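PDB 5WHG: protein VMS1 from Saccharomyces cerevisiae, which cleaves polypeptidyl-tRNAs as an endonuclease in ribosome-associated quality control, releasing incompletely synthesized polypeptides for degradation. Local coordinates for residues A[291-296]-A[326-331]. Sequence-based numbering, arbitrary orientation.
Sequences ALKTDI and FTDNTV
K293 NZ and D328 OD2 form a salt bridge between helix 292-302 and the loop that leads from helix 320-323 to strand 339-340. Both pieces belong to the VLRF1 domain, the part that mediates 60S binding in the full protein. The modelled distance from K293 NZ to D328 OD2 is 2.3 Å, shorter than expected; at 2.7 Å resolution the exact value carries little weight. K293 reaches the loop with a fully stretched chain: CG is anti to the backbone N (chi1 -175°) and the later torsions stay near 180°. The two side chains meet at about a right angle. K324 NZ makes a long, weak ion pair with the same OD2. Three residues on from K293, nearly one helical turn, I296 adds an apolar contact. Its CG2 lies 4.1 Å from F326 CE2 and approaches the ring obliquely. Both residues are buried and both touch V213 of strand 207-214, so helix and loop both pack on this strand of the mixed sheet. F326 also packs on L300 of the same helix. Within the loop, T330 OG1 donates a hydrogen bond of 2.9 Å to F326 O, from above the carbonyl plane.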
ATOM      1  N   ALA A 291     -24.971  -6.055  -8.083  1.00162.71           N
ATOM      2  CA  ALA A 291     -25.501  -5.264  -6.979  1.00158.48           C
ATOM      3  C   ALA A 291     -24.416  -4.889  -5.988  1.00141.45           C
ATOM      4  O   ALA A 291     -24.600  -3.938  -5.220  1.00147.38           O
ATOM      5  CB  ALA A 291     -26.623  -6.020  -6.264  1.00166.34           C
ATOM      6  N   LEU A 292     -23.295  -5.620  -5.999  1.00119.30           N
ATOM      7  CA  LEU A 292     -22.102  -5.201  -5.269  1.00104.00           C
ATOM      8  C   LEU A 292     -21.614  -3.828  -5.723  1.00 95.87           C
ATOM      9  O   LEU A 292     -21.027  -3.079  -4.931  1.00 95.27           O
ATOM     10  CB  LEU A 292     -21.002  -6.244  -5.464  1.00101.05           C
ATOM     11  CG  LEU A 292     -19.962  -6.481  -4.370  1.00 99.03           C
ATOM     12  CD1 LEU A 292     -20.538  -6.209  -3.005  1.00102.66           C
ATOM     13  CD2 LEU A 292     -19.501  -7.921  -4.440  1.00 95.34           C
ATOM     14  N   LYS A 293     -21.880  -3.475  -6.985  1.00 91.87           N
ATOM     15  CA  LYS A 293     -21.304  -2.286  -7.599  1.00 89.84           C
ATOM     16  C   LYS A 293     -21.649  -1.007  -6.837  1.00 88.49           C
ATOM     17  O   LYS A 293     -20.779  -0.155  -6.633  1.00 82.05           O
ATOM     18  CB  LYS A 293     -21.776  -2.191  -9.048  1.00 97.17           C
ATOM     19  CG  LYS A 293     -21.140  -1.058  -9.823  1.00110.76           C
ATOM     20  CD  LYS A 293     -21.897  -0.798 -11.109  1.00122.73           C
ATOM     21  CE  LYS A 293     -21.225   0.271 -11.949  1.00127.03           C
ATOM     22  NZ  LYS A 293     -21.848   0.325 -13.301  1.00138.29           N
ATOM     23  N   THR A 294     -22.911  -0.836  -6.426  1.00 89.51           N
ATOM     24  CA  THR A 294     -23.261   0.389  -5.714  1.00 85.98           C
ATOM     25  C   THR A 294     -22.641   0.400  -4.318  1.00 87.53           C
ATOM     26  O   THR A 294     -22.090   1.427  -3.894  1.00 90.93           O
ATOM     27  CB  THR A 294     -24.789   0.585  -5.649  1.00 84.95           C
ATOM     28  OG1 THR A 294     -25.392  -0.518  -4.977  1.00111.38           O
ATOM     29  CG2 THR A 294     -25.378   0.656  -7.030  1.00 79.09           C
ATOM     30  N   ASP A 295     -22.705  -0.734  -3.601  1.00 77.70           N
ATOM     31  CA  ASP A 295     -21.992  -0.872  -2.327  1.00 85.73           C
ATOM     32  C   ASP A 295     -20.536  -0.420  -2.435  1.00 88.77           C
ATOM     33  O   ASP A 295     -20.037   0.312  -1.574  1.00 88.46           O
ATOM     34  CB  ASP A 295     -22.037  -2.321  -1.834  1.00 89.61           C
ATOM     35  CG  ASP A 295     -23.420  -2.738  -1.362  1.00105.99           C
ATOM     36  OD1 ASP A 295     -24.077  -1.947  -0.652  1.00112.56           O
ATOM     37  OD2 ASP A 295     -23.854  -3.856  -1.704  1.00106.59           O
ATOM     38  N   ILE A 296     -19.831  -0.863  -3.479  1.00 82.80           N
ATOM     39  CA  ILE A 296     -18.410  -0.540  -3.564  1.00 80.28           C
ATOM     40  C   ILE A 296     -18.222   0.904  -3.984  1.00 82.96           C
ATOM     41  O   ILE A 296     -17.364   1.617  -3.450  1.00 83.59           O
ATOM     42  CB  ILE A 296     -17.684  -1.506  -4.518  1.00 82.34           C
ATOM     43  CG1 ILE A 296     -17.504  -2.877  -3.860  1.00 84.24           C
ATOM     44  CG2 ILE A 296     -16.331  -0.927  -4.949  1.00 73.34           C
ATOM     45  CD1 ILE A 296     -17.247  -4.010  -4.847  1.00 90.56           C
ATOM     46  N   PHE A 326     -14.652  -0.363 -10.332  1.00 91.68           N
ATOM     47  CA  PHE A 326     -13.828   0.641  -9.682  1.00 92.74           C
ATOM     48  C   PHE A 326     -13.654   1.911 -10.503  1.00 92.76           C
ATOM     49  O   PHE A 326     -13.159   2.911  -9.959  1.00 88.48           O
ATOM     50  CB  PHE A 326     -12.462   0.037  -9.328  1.00 85.11           C
ATOM     51  CG  PHE A 326     -12.547  -1.022  -8.283  1.00 79.41           C
ATOM     52  CD1 PHE A 326     -12.839  -2.340  -8.631  1.00 79.06           C
ATOM     53  CD2 PHE A 326     -12.380  -0.700  -6.948  1.00 77.82           C
ATOM     54  CE1 PHE A 326     -12.957  -3.340  -7.665  1.00 73.49           C
ATOM     55  CE2 PHE A 326     -12.476  -1.693  -5.971  1.00 87.32           C
ATOM     56  CZ  PHE A 326     -12.771  -3.019  -6.340  1.00 84.31           C
ATOM     57  N   THR A 327     -14.061   1.901 -11.778  1.00 88.14           N
ATOM     58  CA  THR A 327     -13.862   3.035 -12.683  1.00 99.43           C
ATOM     59  C   THR A 327     -15.110   3.469 -13.427  1.00108.41           C
ATOM     60  O   THR A 327     -15.112   4.570 -13.991  1.00103.21           O
ATOM     61  CB  THR A 327     -12.790   2.715 -13.729  1.00 96.29           C
ATOM     62  OG1 THR A 327     -13.190   1.548 -14.474  1.00 94.51           O
ATOM     63  CG2 THR A 327     -11.428   2.506 -13.053  1.00 87.42           C
ATOM     64  N   ASP A 328     -16.146   2.639 -13.483  1.00117.99           N
ATOM     65  CA  ASP A 328     -17.407   2.988 -14.118  1.00121.11           C
ATOM     66  C   ASP A 328     -18.123   4.049 -13.288  1.00120.06           C
ATOM     67  O   ASP A 328     -18.859   3.714 -12.360  1.00115.02           O
ATOM     68  CB  ASP A 328     -18.243   1.713 -14.282  1.00125.41           C
ATOM     69  CG  ASP A 328     -19.642   1.962 -14.809  1.00137.32           C
ATOM     70  OD1 ASP A 328     -20.046   3.120 -15.058  1.00141.19           O
ATOM     71  OD2 ASP A 328     -20.355   0.953 -14.975  1.00144.17           O
ATOM     72  N   ASN A 329     -17.892   5.326 -13.598  1.00126.77           N
ATOM     73  CA  ASN A 329     -18.669   6.434 -13.034  1.00130.19           C
ATOM     74  C   ASN A 329     -18.468   6.557 -11.520  1.00126.84           C
ATOM     75  O   ASN A 329     -19.422   6.708 -10.753  1.00135.42           O
ATOM     76  CB  ASN A 329     -20.152   6.277 -13.384  1.00141.23           C
ATOM     77  CG  ASN A 329     -20.900   7.587 -13.357  1.00147.67           C
ATOM     78  OD1 ASN A 329     -20.343   8.632 -13.690  1.00154.32           O
ATOM     79  ND2 ASN A 329     -22.170   7.542 -12.960  1.00145.89           N
ATOM     80  N   THR A 330     -17.207   6.499 -11.088  1.00117.00           N
ATOM     81  CA  THR A 330     -16.896   6.570  -9.662  1.00107.89           C
ATOM     82  C   THR A 330     -16.007   7.773  -9.351  1.00 98.55           C
ATOM     83  O   THR A 330     -16.022   8.771 -10.079  1.00 93.86           O
ATOM     84  CB  THR A 330     -16.215   5.279  -9.193  1.00107.48           C
ATOM     85  OG1 THR A 330     -14.873   5.239  -9.680  1.00102.99           O
ATOM     86  CG2 THR A 330     -16.935   4.064  -9.725  1.00113.25           C
ATOM     87  N   VAL A 331     -15.239   7.698  -8.257  1.00 92.90           N
ATOM     88  CA  VAL A 331     -14.241   8.731  -7.978  1.00 88.71           C
ATOM     89  C   VAL A 331     -12.847   8.360  -8.480  1.00 89.11           C
ATOM     90  O   VAL A 331     -11.938   9.202  -8.423  1.00 87.89           O
ATOM     91  CB  VAL A 331     -14.177   9.065  -6.470  1.00 77.03           C
ATOM     92  CG1 VAL A 331     -15.554   9.477  -5.954  1.00 73.40           C
ATOM     93  CG2 VAL A 331     -13.620   7.911  -5.664  1.00 67.89           C
TER